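Local coordinates for protein aminotransferase, classes I and II (Silicibacter pomeroyi DSS-3, PDB 3H14) that probably catalyses the pyridoxal-phosphate-dependent transfer of an amino group from L-aspartate to 2-oxoglutarate, giving oxaloacetate and L-glutamate, at residues S9-F14 / Y128-R133; G39-G44 / F228-S233; A110-G115 / L135-V140; I206-K211 / D286-N291. All blocks are in the same frame, centred on the assembly; numbering follows the deposited sequence.

Overall arrangement
The contacts form two pairs. Interactions 1 and 3 meet at helix 126-134: its side receives 9-14, and its C-terminal end leads into 135-140. Interactions 2 and 4 touch through P41 and Y288 and through K230, Y231 and I206; their centres are about 14 Å apart, whereas those of interactions 3 and 4 are about 35 Å apart, on opposite sides of the chain's centre. Interactions 1 and 2 are surface contacts, polar in their bonding: amide to backbone and carboxylate in one, hydroxyl and amine to carbonyls in the other. Interactions 3 and 4 are partly buried and lean on apolar side chains, supplemented by one backbone bond in the former and one bridging water in the latter.

Interaction 1: residues S9-F14 / Y128-R133; sequences SAVDPF and YRQILR
The guanidinium of R133 carries A10 O over one of its faces, 3.1 Å above the plane and displaced toward the rim, with S9 N near the plane at an edge. The closest pair, A10 O to R133 NH1 at 3.2 Å, has too poor an angle for a hydrogen bond; NH1 bonds instead to S7 O. A10 CB also lies 3.7 Å from R133 NH2. The extended R133 chain, from CG to NE, takes the group out to the irregular segment 9-14.

Q130 provides the second flat group. Its amide is turned 60° from the D12 carboxylate and is used at both ends: D12 N donates to Q130 OE1 at 3.0 Å with an N-H...O angle of 165°, arriving from above the carbonyl plane, while Q130 NE2 donates to D12 OD2 at 3.1 Å. That acceptor lies close to the amide plane, although OD2 itself is met from above the carboxylate. One side chain thus grips both backbone and side chain of D12, which fixes the rotation of the amide.

Helix 126-134 is the crossover between parallel strands 117-122 and 138-143, a beta-alpha-beta unit of the PLP-transferase fold. Y128 and L132 pack on that sheet, whereas Q130 and R133 receive the N-terminal arm ahead of helix 17-28. A10 is the centre of an inverse gamma turn, closed by a weak bond from V11 N to S9 O. The bend of Q130 at chi2 (-59°) brings OE1 beside V11 CB, 3.2 Å away. Nearer the helix, Q130 CG lies 4.1 Å from F14 CE1.

Interaction 2: residues G39-G44 / F228-S233; sequences GQPGTG and FSKYFS
G44 and S233 bring the two loops closest, their CA atoms 5.7 Å apart. Neither segment is helix or strand; 228-233 contains a type I beta turn from K230 to S233, closed by a weak S233 N to K230 O bond, and S233 itself has a positive phi of 62°.

The P41 ring points into the turn: its CD lies 3.3 Å from S229 O and its CG 3.4 Å from K230 O, so ring carbons rest against carbonyl oxygens. At the far end, S233 OG stands anti to its own N (chi1 -162°), where it reaches two partners. It donates to G44 O at 2.8 Å, from above that carbonyl plane, and is hydrogen-bonded to T43 OG1 at 2.6 Å. K230 bends at chi2 and then runs straight, delivering NZ to G39 O at 2.6 Å, almost on the extension of that C=O bond (165°).

The sequence round K230 matches the aminotransferase signature of this family, in which this lysine carries the PLP Schiff base. Here the short, nearly axial bond from its amine to G39 O ties the signature lysine to the 39-44 backbone and would probably limit the amine's movement.

Interaction 3: residues A110-G115 / L135-V140; sequences ALFDSG and LGLVPV
L137, G115 and F112 have the most surface buried in this contact, which sits where two helix ends of the PLP-transferase sheet domain come together. G136, with positive phi, is the C-prime residue of a Schellman motif ending helix 126-134: L137 N returns to L132 O and G136 N to R133 O. Helix 100-111 ends alongside it, and its exit loop leads through G115 into strand 117-122, the parallel neighbour of strand 138-143.

L137 does the apolar work. Its side chain crosses that of F112 at about a right angle, and its two methyls share the F112 base: L137 CD2 lies 3.8 Å from F112 CB, while L137 CD1 approaches F112 CD2 at 3.9 Å. F112 CG stands beside its own backbone N (chi1 -49°), which sends the ring away from 135-140, so that CB is left as the main point of contact. The ring has L111 CB over the centre of one face and also touches V118 and A163. L137 in turn packs on L132 and F108, placing it between both helices and the loop.

G115 supplies the polar link. Its N donates to G136 O at 3.0 Å, in the carbonyl plane and with an N-H...O angle of 160°. The same oxygen receives a CA-H...O contact from S114 CA at 3.6 Å. Just beyond, V138 pairs through its backbone with D116 and V118, so the G115 bond precedes the regular parallel pairing, and V138 CG2 rests 3.6 Å from G115 O.

Interaction 4: residues I206-K211 / D286-N291; sequences IEYEAK and DVYKAN
I206 meets Y288 with both branches of its side chain. I206 CG2 lies 3.8 Å from Y288 CD2, and I206 CD1 lies 3.9 Å from Y288 CE2, the two side chains being set obliquely. The segment belongs to the loop between strands 196-200 and 223-227 of the PLP-transferase fold, and it packs on helix 278-302, the long helix that in this family typically links the cofactor-binding domain to the small domain. Y288 also meets F314, so the pair sits between the helix and the neighbouring loops.

E207 turns its side chain away, its carboxylate bonding G205 N and A212 N, and contributes its carbonyl instead.

Y208 then takes the largest share of the contact. Its side chain crosses that of Y288 at about a right angle, with Y208 OH 3.3 Å from Y288 CB; the hydroxyl itself hydrogen-bonds A313 O. Alongside, K289 slides past in the opposite direction and sets its CG at the edge of the Y208 ring, in plane, 3.6 Å from Y208 CD2. With CG beside its own backbone N (chi1 -75°) and the chain extended beyond it, K289 sends its amine toward the loop.

One water completes the contact, donating to E207 O at 2.7 Å and to Y208 O at 3.2 Å while accepting from K289 NZ at 3.1 Å.

Interaction 1: residues S9-F14 / Y128-R133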
loop_
_atom_site.group_PDB
_atom_site.type_symbol
_atom_site.label_atom_id
_atom_site.label_comp_id
_atom_site.label_asym_id
_atom_site.label_seq_id
_atom_site.Cartn_x
_atom_site.Cartn_y
_atom_site.Cartn_z
ATOM N N SER A 9 14.502 -17.165 -6.546
ATOM C CA SER A 9 15.072 -16.664 -5.278
ATOM C C SER A 9 15.900 -15.370 -5.391
ATOM O O SER A 9 16.254 -14.773 -4.372
ATOM C CB SER A 9 15.974 -17.733 -4.608
ATOM O OG SER A 9 17.304 -17.724 -5.114
ATOM N N ALA A 10 16.247 -14.970 -6.608
ATOM C CA ALA A 10 17.104 -13.824 -6.814
ATOM C C ALA A 10 16.233 -12.555 -6.846
ATOM O O ALA A 10 16.228 -11.829 -7.834
ATOM C CB ALA A 10 17.889 -13.993 -8.095
ATOM N N VAL A 11 15.463 -12.334 -5.772
ATOM C CA VAL A 11 14.716 -11.102 -5.603
ATOM C C VAL A 11 15.681 -10.029 -5.162
ATOM O O VAL A 11 16.724 -10.320 -4.591
ATOM C CB VAL A 11 13.579 -11.186 -4.565
ATOM C CG1 VAL A 11 12.379 -12.000 -5.108
ATOM C CG2 VAL A 11 14.092 -11.734 -3.253
ATOM N N ASP A 12 15.293 -8.785 -5.442
ATOM C CA ASP A 12 16.113 -7.578 -5.219
ATOM C C ASP A 12 16.003 -7.060 -3.777
ATOM O O ASP A 12 14.892 -6.950 -3.257
ATOM C CB ASP A 12 15.601 -6.440 -6.099
ATOM C CG ASP A 12 15.685 -6.720 -7.595
ATOM O OD1 ASP A 12 16.550 -7.499 -8.058
ATOM O OD2 ASP A 12 14.876 -6.090 -8.323
ATOM N N PRO A 13 17.131 -6.689 -3.144
ATOM C CA PRO A 13 17.099 -6.104 -1.781
ATOM C C PRO A 13 16.551 -4.686 -1.843
ATOM O O PRO A 13 16.826 -3.978 -2.811
ATOM C CB PRO A 13 18.564 -6.067 -1.372
ATOM C CG PRO A 13 19.283 -5.909 -2.641
ATOM C CD PRO A 13 18.495 -6.728 -3.679
ATOM N N PHE A 14 15.782 -4.288 -0.840
ATOM C CA PHE A 14 15.092 -3.013 -0.878
ATOM C C PHE A 14 16.062 -1.890 -0.597
ATOM O O PHE A 14 16.755 -1.901 0.415
ATOM C CB PHE A 14 13.921 -2.989 0.102
ATOM C CG PHE A 14 12.714 -3.772 -0.372
ATOM C CD1 PHE A 14 12.494 -4.006 -1.738
ATOM C CD2 PHE A 14 11.793 -4.253 0.539
ATOM C CE1 PHE A 14 11.384 -4.726 -2.173
ATOM C CE2 PHE A 14 10.682 -4.950 0.115
ATOM C CZ PHE A 14 10.477 -5.191 -1.247
ATOM N N TYR A 128 5.190 -5.965 -5.219
ATOM C CA TYR A 128 4.414 -6.608 -6.287
ATOM C C TYR A 128 5.326 -7.366 -7.226
ATOM O O TYR A 128 5.096 -8.566 -7.461
ATOM C CB TYR A 128 3.626 -5.624 -7.162
ATOM C CG TYR A 128 2.501 -4.822 -6.569
ATOM C CD1 TYR A 128 1.753 -5.264 -5.495
ATOM C CD2 TYR A 128 2.126 -3.612 -7.176
ATOM C CE1 TYR A 128 0.732 -4.502 -4.995
ATOM C CE2 TYR A 128 1.094 -2.861 -6.692
ATOM C CZ TYR A 128 0.398 -3.298 -5.598
ATOM O OH TYR A 128 -0.629 -2.511 -5.126
ATOM N N ARG A 129 6.323 -6.682 -7.803
ATOM C CA ARG A 129 7.236 -7.322 -8.774
ATOM C C ARG A 129 8.024 -8.458 -8.155
ATOM O O ARG A 129 8.242 -9.458 -8.804
ATOM C CB ARG A 129 8.173 -6.329 -9.507
ATOM C CG ARG A 129 9.172 -5.609 -8.620
ATOM C CD ARG A 129 10.039 -4.614 -9.460
ATOM N NE ARG A 129 9.226 -3.515 -9.956
ATOM C CZ ARG A 129 9.036 -2.363 -9.312
ATOM N NH1 ARG A 129 9.633 -2.120 -8.152
ATOM N NH2 ARG A 129 8.249 -1.433 -9.847
ATOM N N GLN A 130 8.392 -8.327 -6.885
ATOM C CA GLN A 130 9.193 -9.332 -6.230
ATOM C C GLN A 130 8.413 -10.611 -5.912
ATOM O O GLN A 130 8.933 -11.709 -6.097
ATOM C CB GLN A 130 9.837 -8.787 -4.927
ATOM C CG GLN A 130 10.703 -7.513 -5.091
ATOM C CD GLN A 130 11.873 -7.664 -6.045
ATOM O OE1 GLN A 130 12.429 -8.750 -6.212
ATOM N NE2 GLN A 130 12.261 -6.554 -6.679
ATOM N N ILE A 131 7.219 -10.456 -5.377
ATOM C CA ILE A 131 6.323 -11.602 -5.080
ATOM C C ILE A 131 5.961 -12.328 -6.369
ATOM O O ILE A 131 5.992 -13.542 -6.415
ATOM C CB ILE A 131 5.040 -11.173 -4.368
ATOM C CG1 ILE A 131 5.344 -10.657 -2.970
ATOM C CG2 ILE A 131 3.995 -12.361 -4.269
ATOM C CD1 ILE A 131 4.114 -9.986 -2.269
ATOM N N LEU A 132 5.638 -11.591 -7.431
ATOM C CA LEU A 132 5.389 -12.235 -8.730
ATOM C C LEU A 132 6.561 -13.063 -9.235
ATOM O O LEU A 132 6.423 -14.240 -9.591
ATOM C CB LEU A 132 4.952 -11.203 -9.755
ATOM C CG LEU A 132 3.527 -10.673 -9.580
ATOM C CD1 LEU A 132 3.334 -9.309 -10.289
ATOM C CD2 LEU A 132 2.463 -11.672 -10.097
ATOM N N ARG A 133 7.760 -12.489 -9.182
ATOM C CA ARG A 133 8.963 -13.200 -9.600
ATOM C C ARG A 133 9.269 -14.411 -8.700
ATOM O O ARG A 133 9.676 -15.487 -9.187
ATOM C CB ARG A 133 10.146 -12.215 -9.529
ATOM C CG ARG A 133 11.371 -12.651 -10.254
ATOM C CD ARG A 133 12.598 -11.699 -10.007
ATOM N NE ARG A 133 13.804 -12.219 -10.669
ATOM C CZ ARG A 133 14.507 -13.262 -10.228
ATOM N NH1 ARG A 133 14.146 -13.864 -9.102
ATOM N NH2 ARG A 133 15.574 -13.685 -10.902
#

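Interaction 2: residues G39-G44 / F228-S233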
loop_
_atom_site.group_PDB
_atom_site.type_symbol
_atom_site.label_atom_id
_atom_site.label_comp_id
_atom_site.label_asym_id
_atom_site.label_seq_id
_atom_site.Cartn_x
_atom_site.Cartn_y
_atom_site.Cartn_z
ATOM N N GLY A 39 6.240 2.920 5.527
ATOM C CA GLY A 39 4.951 2.823 4.925
ATOM C C GLY A 39 3.960 2.139 5.843
ATOM O O GLY A 39 3.302 1.212 5.429
ATOM N N GLN A 40 3.881 2.602 7.083
ATOM C CA GLN A 40 3.039 1.987 8.117
ATOM C C GLN A 40 2.596 3.083 9.056
ATOM O O GLN A 40 3.348 4.047 9.246
ATOM C CB GLN A 40 3.818 0.984 8.969
ATOM C CG GLN A 40 4.815 0.113 8.244
ATOM C CD GLN A 40 5.707 -0.687 9.190
ATOM O OE1 GLN A 40 5.932 -0.314 10.355
ATOM N NE2 GLN A 40 6.224 -1.793 8.686
ATOM N N PRO A 41 1.402 2.948 9.658
ATOM C CA PRO A 41 0.948 3.928 10.626
ATOM C C PRO A 41 1.901 4.120 11.806
ATOM O O PRO A 41 2.637 3.197 12.185
ATOM C CB PRO A 41 -0.383 3.352 11.109
ATOM C CG PRO A 41 -0.829 2.489 10.025
ATOM C CD PRO A 41 0.388 1.898 9.435
ATOM N N GLY A 42 1.894 5.328 12.367
ATOM C CA GLY A 42 2.644 5.600 13.575
ATOM C C GLY A 42 1.981 4.927 14.785
ATOM O O GLY A 42 2.613 4.712 15.811
ATOM N N THR A 43 0.713 4.565 14.666
ATOM C CA THR A 43 -0.033 4.045 15.798
ATOM C C THR A 43 -0.051 2.526 15.810
ATOM O O THR A 43 0.192 1.878 14.810
ATOM C CB THR A 43 -1.458 4.590 15.798
ATOM O OG1 THR A 43 -2.025 4.432 14.494
ATOM C CG2 THR A 43 -1.440 6.086 16.188
ATOM N N GLY A 44 -0.296 1.973 16.986
ATOM C CA GLY A 44 -0.576 0.555 17.110
ATOM C C GLY A 44 -2.056 0.243 16.984
ATOM O O GLY A 44 -2.876 1.099 16.656
ATOM N N PHE A 228 -5.764 -5.118 7.489
ATOM C CA PHE A 228 -6.001 -4.323 8.698
ATOM C C PHE A 228 -4.787 -3.487 9.092
ATOM O O PHE A 228 -4.804 -2.850 10.143
ATOM C CB PHE A 228 -6.420 -5.244 9.847
ATOM C CG PHE A 228 -7.762 -5.852 9.634
ATOM C CD1 PHE A 228 -8.896 -5.132 9.964
ATOM C CD2 PHE A 228 -7.908 -7.103 9.060
ATOM C CE1 PHE A 228 -10.136 -5.645 9.773
ATOM C CE2 PHE A 228 -9.176 -7.650 8.855
ATOM C CZ PHE A 228 -10.291 -6.910 9.191
ATOM N N SER A 229 -3.779 -3.439 8.219
ATOM C CA SER A 229 -2.494 -2.865 8.548
ATOM C C SER A 229 -2.439 -1.331 8.494
ATOM O O SER A 229 -1.513 -0.750 9.066
ATOM C CB SER A 229 -1.400 -3.442 7.643
ATOM O OG SER A 229 -1.681 -3.163 6.275
ATOM N N LYS A 230 -3.401 -0.694 7.809
ATOM C CA LYS A 230 -3.340 0.739 7.503
ATOM C C LYS A 230 -4.415 1.570 8.233
ATOM O O LYS A 230 -4.156 2.053 9.319
ATOM C CB LYS A 230 -3.367 0.984 5.991
ATOM C CG LYS A 230 -2.366 0.154 5.203
ATOM C CD LYS A 230 -0.879 0.462 5.528
ATOM C CE LYS A 230 0.001 -0.425 4.647
ATOM N NZ LYS A 230 1.428 -0.534 4.992
ATOM N N TYR A 231 -5.590 1.769 7.653
ATOM C CA TYR A 231 -6.666 2.472 8.361
ATOM C C TYR A 231 -6.968 1.795 9.704
ATOM O O TYR A 231 -7.218 2.456 10.708
ATOM C CB TYR A 231 -7.939 2.465 7.552
ATOM C CG TYR A 231 -9.076 3.105 8.291
ATOM C CD1 TYR A 231 -9.107 4.503 8.499
ATOM C CD2 TYR A 231 -10.080 2.342 8.845
ATOM C CE1 TYR A 231 -10.155 5.103 9.216
ATOM C CE2 TYR A 231 -11.135 2.937 9.521
ATOM C CZ TYR A 231 -11.164 4.308 9.707
ATOM O OH TYR A 231 -12.213 4.837 10.414
ATOM N N PHE A 232 -6.947 0.468 9.721
ATOM C CA PHE A 232 -7.259 -0.238 10.986
ATOM C C PHE A 232 -6.092 -0.344 11.945
ATOM O O PHE A 232 -6.272 -0.807 13.060
ATOM C CB PHE A 232 -7.908 -1.577 10.705
ATOM C CG PHE A 232 -9.205 -1.427 10.021
ATOM C CD1 PHE A 232 -10.333 -1.041 10.743
ATOM C CD2 PHE A 232 -9.305 -1.611 8.656
ATOM C CE1 PHE A 232 -11.549 -0.851 10.121
ATOM C CE2 PHE A 232 -10.509 -1.460 8.023
ATOM C CZ PHE A 232 -11.654 -1.061 8.771
ATOM N N SER A 233 -4.906 0.102 11.492
ATOM C CA SER A 233 -3.745 0.338 12.358
ATOM C C SER A 233 -3.233 -0.912 13.052
ATOM O O SER A 233 -2.730 -0.820 14.166
ATOM C CB SER A 233 -4.068 1.431 13.387
ATOM O OG SER A 233 -2.872 1.983 13.953
#

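Interaction 3: residues A110-G115 / L135-V140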
loop_
_atom_site.group_PDB
_atom_site.type_symbol
_atom_site.label_atom_id
_atom_site.label_comp_id
_atom_site.label_asym_id
_atom_site.label_seq_id
_atom_site.Cartn_x
_atom_site.Cartn_y
_atom_site.Cartn_z
ATOM N N ALA A 110 -4.261 -18.726 -7.385
ATOM C CA ALA A 110 -5.550 -19.022 -7.981
ATOM C C ALA A 110 -5.587 -18.657 -9.450
ATOM O O ALA A 110 -6.194 -19.345 -10.273
ATOM C CB ALA A 110 -6.665 -18.265 -7.210
ATOM N N LEU A 111 -4.892 -17.581 -9.803
ATOM C CA LEU A 111 -5.087 -16.955 -11.116
ATOM C C LEU A 111 -4.009 -17.175 -12.165
ATOM O O LEU A 111 -4.278 -17.012 -13.368
ATOM C CB LEU A 111 -5.347 -15.467 -10.900
ATOM C CG LEU A 111 -6.646 -15.082 -10.190
ATOM C CD1 LEU A 111 -6.606 -13.623 -9.890
ATOM C CD2 LEU A 111 -7.920 -15.391 -11.018
ATOM N N PHE A 112 -2.798 -17.562 -11.762
ATOM C CA PHE A 112 -1.693 -17.528 -12.695
ATOM C C PHE A 112 -0.836 -18.742 -12.611
ATOM O O PHE A 112 -0.684 -19.342 -11.538
ATOM C CB PHE A 112 -0.804 -16.286 -12.480
ATOM C CG PHE A 112 -1.580 -15.007 -12.401
ATOM C CD1 PHE A 112 -2.429 -14.641 -13.437
ATOM C CD2 PHE A 112 -1.419 -14.153 -11.328
ATOM C CE1 PHE A 112 -3.151 -13.453 -13.370
ATOM C CE2 PHE A 112 -2.127 -12.998 -11.239
ATOM C CZ PHE A 112 -2.995 -12.635 -12.253
ATOM N N ASP A 113 -0.222 -19.051 -13.751
ATOM C CA ASP A 113 0.675 -20.184 -13.888
ATOM C C ASP A 113 2.078 -19.700 -14.228
ATOM O O ASP A 113 2.272 -18.551 -14.662
ATOM C CB ASP A 113 0.142 -21.075 -15.029
ATOM C CG ASP A 113 -0.916 -22.070 -14.567
ATOM O OD1 ASP A 113 -0.649 -22.802 -13.588
ATOM O OD2 ASP A 113 -1.991 -22.139 -15.223
ATOM N N SER A 114 3.058 -20.575 -14.038
ATOM C CA SER A 114 4.428 -20.272 -14.391
ATOM C C SER A 114 4.505 -19.555 -15.740
ATOM O O SER A 114 3.959 -20.027 -16.734
ATOM C CB SER A 114 5.225 -21.549 -14.449
ATOM O OG SER A 114 5.142 -22.216 -13.211
ATOM N N GLY A 115 5.159 -18.393 -15.724
ATOM C CA GLY A 115 5.443 -17.610 -16.921
ATOM C C GLY A 115 4.354 -16.632 -17.287
ATOM O O GLY A 115 4.512 -15.909 -18.265
ATOM N N LEU A 135 7.323 -16.303 -7.215
ATOM C CA LEU A 135 6.368 -17.370 -7.551
ATOM C C LEU A 135 6.507 -17.943 -8.979
ATOM O O LEU A 135 5.681 -18.770 -9.429
ATOM C CB LEU A 135 4.959 -16.815 -7.363
ATOM C CG LEU A 135 4.611 -16.569 -5.894
ATOM C CD1 LEU A 135 3.204 -15.899 -5.787
ATOM C CD2 LEU A 135 4.650 -17.825 -5.066
ATOM N N GLY A 136 7.536 -17.505 -9.704
ATOM C CA GLY A 136 7.739 -17.904 -11.080
ATOM C C GLY A 136 6.840 -17.244 -12.088
ATOM O O GLY A 136 6.640 -17.755 -13.201
ATOM N N LEU A 137 6.293 -16.097 -11.744
ATOM C CA LEU A 137 5.456 -15.365 -12.658
ATOM C C LEU A 137 6.302 -14.190 -13.204
ATOM O O LEU A 137 7.434 -13.953 -12.766
ATOM C CB LEU A 137 4.193 -14.859 -11.955
ATOM C CG LEU A 137 3.393 -15.905 -11.187
ATOM C CD1 LEU A 137 2.258 -15.243 -10.440
ATOM C CD2 LEU A 137 2.894 -17.057 -12.176
ATOM N N VAL A 138 5.728 -13.478 -14.142
ATOM C CA VAL A 138 6.444 -12.448 -14.895
ATOM C C VAL A 138 5.811 -11.077 -14.676
ATOM O O VAL A 138 4.778 -10.725 -15.281
ATOM C CB VAL A 138 6.505 -12.778 -16.379
ATOM C CG1 VAL A 138 7.239 -11.624 -17.133
ATOM C CG2 VAL A 138 7.178 -14.148 -16.611
ATOM N N PRO A 139 6.439 -10.260 -13.814
ATOM C CA PRO A 139 5.887 -8.931 -13.644
ATOM C C PRO A 139 6.206 -8.083 -14.872
ATOM O O PRO A 139 7.264 -8.220 -15.445
ATOM C CB PRO A 139 6.567 -8.430 -12.356
ATOM C CG PRO A 139 7.862 -9.194 -12.292
ATOM C CD PRO A 139 7.646 -10.486 -13.010
ATOM N N VAL A 140 5.247 -7.282 -15.317
ATOM C CA VAL A 140 5.406 -6.394 -16.465
ATOM C C VAL A 140 5.130 -4.985 -15.923
ATOM O O VAL A 140 3.993 -4.588 -15.714
ATOM C CB VAL A 140 4.465 -6.772 -17.639
ATOM C CG1 VAL A 140 4.655 -5.822 -18.844
ATOM C CG2 VAL A 140 4.743 -8.212 -18.105
#

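Interaction 4: residues I206-K211 / D286-N291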
loop_
_atom_site.group_PDB
_atom_site.type_symbol
_atom_site.label_atom_id
_atom_site.label_comp_id
_atom_site.label_asym_id
_atom_site.label_seq_id
_atom_site.Cartn_x
_atom_site.Cartn_y
_atom_site.Cartn_z
ATOM N N ILE A 206 -8.194 5.591 4.495
ATOM C CA ILE A 206 -7.275 6.727 4.586
ATOM C C ILE A 206 -7.438 7.652 3.368
ATOM O O ILE A 206 -6.688 7.608 2.348
ATOM C CB ILE A 206 -5.796 6.282 4.773
ATOM C CG1 ILE A 206 -5.684 5.416 6.027
ATOM C CG2 ILE A 206 -4.889 7.535 4.931
ATOM C CD1 ILE A 206 -4.303 4.817 6.262
ATOM N N GLU A 207 -8.466 8.477 3.487
ATOM C CA GLU A 207 -8.989 9.237 2.367
ATOM C C GLU A 207 -9.327 10.633 2.852
ATOM O O GLU A 207 -9.702 10.807 4.003
ATOM C CB GLU A 207 -10.245 8.563 1.867
ATOM C CG GLU A 207 -10.060 7.155 1.369
ATOM C CD GLU A 207 -11.387 6.456 1.210
ATOM O OE1 GLU A 207 -12.347 7.147 0.785
ATOM O OE2 GLU A 207 -11.477 5.240 1.554
ATOM N N TYR A 208 -9.169 11.613 1.981
ATOM C CA TYR A 208 -9.227 13.031 2.357
ATOM C C TYR A 208 -10.483 13.641 1.732
ATOM O O TYR A 208 -11.549 13.571 2.352
ATOM C CB TYR A 208 -7.914 13.728 1.965
ATOM C CG TYR A 208 -6.774 13.061 2.702
ATOM C CD1 TYR A 208 -5.869 12.252 2.038
ATOM C CD2 TYR A 208 -6.687 13.142 4.074
ATOM C CE1 TYR A 208 -4.881 11.564 2.722
ATOM C CE2 TYR A 208 -5.700 12.477 4.770
ATOM C CZ TYR A 208 -4.783 11.699 4.089
ATOM O OH TYR A 208 -3.801 11.035 4.779
ATOM N N GLU A 209 -10.404 14.137 0.500
ATOM C CA GLU A 209 -11.625 14.632 -0.177
ATOM C C GLU A 209 -12.167 13.681 -1.258
ATOM O O GLU A 209 -13.365 13.570 -1.413
ATOM C CB GLU A 209 -11.447 16.067 -0.698
ATOM C CG GLU A 209 -10.092 16.392 -1.186
ATOM C CD GLU A 209 -9.161 16.978 -0.133
ATOM O OE1 GLU A 209 -9.517 17.078 1.070
ATOM O OE2 GLU A 209 -8.051 17.363 -0.554
ATOM N N ALA A 210 -11.300 12.947 -1.957
ATOM C CA ALA A 210 -11.742 11.936 -2.917
ATOM C C ALA A 210 -12.251 10.657 -2.232
ATOM O O ALA A 210 -11.605 10.132 -1.352
ATOM C CB ALA A 210 -10.614 11.596 -3.868
ATOM N N LYS A 211 -13.401 10.149 -2.660
ATOM C CA LYS A 211 -13.968 8.925 -2.103
ATOM C C LYS A 211 -13.348 7.699 -2.805
ATOM O O LYS A 211 -13.305 7.638 -4.033
ATOM C CB LYS A 211 -15.489 8.939 -2.290
ATOM C CG LYS A 211 -16.223 7.759 -1.749
ATOM C CD LYS A 211 -16.130 7.616 -0.263
ATOM C CE LYS A 211 -16.743 6.288 0.189
ATOM N NZ LYS A 211 -15.806 5.158 -0.093
ATOM N N ASP A 286 -7.733 12.121 11.482
ATOM C CA ASP A 286 -7.631 13.576 11.737
ATOM C C ASP A 286 -6.179 14.010 11.790
ATOM O O ASP A 286 -5.814 15.073 11.285
ATOM C CB ASP A 286 -8.337 14.000 13.048
ATOM C CG ASP A 286 -9.852 13.812 13.008
ATOM O OD1 ASP A 286 -10.451 13.802 11.904
ATOM O OD2 ASP A 286 -10.448 13.638 14.097
ATOM N N VAL A 287 -5.333 13.184 12.392
ATOM C CA VAL A 287 -3.918 13.440 12.402
ATOM C C VAL A 287 -3.334 13.437 10.983
ATOM O O VAL A 287 -2.611 14.340 10.603
ATOM C CB VAL A 287 -3.178 12.437 13.301
ATOM C CG1 VAL A 287 -1.714 12.621 13.156
ATOM C CG2 VAL A 287 -3.603 12.648 14.796
ATOM N N TYR A 288 -3.682 12.443 10.184
ATOM C CA TYR A 288 -3.202 12.426 8.800
ATOM C C TYR A 288 -3.690 13.668 8.039
ATOM O O TYR A 288 -2.935 14.230 7.263
ATOM C CB TYR A 288 -3.668 11.181 8.046
ATOM C CG TYR A 288 -3.292 9.831 8.630
ATOM C CD1 TYR A 288 -2.086 9.617 9.244
ATOM C CD2 TYR A 288 -4.143 8.751 8.498
ATOM C CE1 TYR A 288 -1.775 8.362 9.765
ATOM C CE2 TYR A 288 -3.836 7.514 8.998
ATOM C CZ TYR A 288 -2.660 7.319 9.612
ATOM O OH TYR A 288 -2.357 6.089 10.140
ATOM N N LYS A 289 -4.948 14.071 8.263
ATOM C CA LYS A 289 -5.504 15.246 7.583
ATOM C C LYS A 289 -4.694 16.485 7.913
ATOM O O LYS A 289 -4.374 17.282 7.030
ATOM C CB LYS A 289 -6.989 15.423 7.921
ATOM C CG LYS A 289 -7.847 14.419 7.203
ATOM C CD LYS A 289 -9.177 14.194 7.839
ATOM C CE LYS A 289 -10.128 13.511 6.873
ATOM N NZ LYS A 289 -11.407 13.215 7.557
ATOM N N ALA A 290 -4.322 16.634 9.190
ATOM C CA ALA A 290 -3.529 17.770 9.650
ATOM C C ALA A 290 -2.117 17.739 9.070
ATOM O O ALA A 290 -1.585 18.775 8.651
ATOM C CB ALA A 290 -3.478 17.789 11.218
ATOM N N ASN A 291 -1.509 16.550 9.013
ATOM C CA ASN A 291 -0.149 16.416 8.494
ATOM C C ASN A 291 -0.061 16.705 7.007
ATOM O O ASN A 291 0.921 17.287 6.561
ATOM C CB ASN A 291 0.389 15.005 8.715
ATOM C CG ASN A 291 0.529 14.662 10.177
ATOM O OD1 ASN A 291 0.326 15.521 11.059
ATOM N ND2 ASN A 291 0.860 13.406 10.453
HETATM O O HOH W 1 -12.060 11.724 4.963
#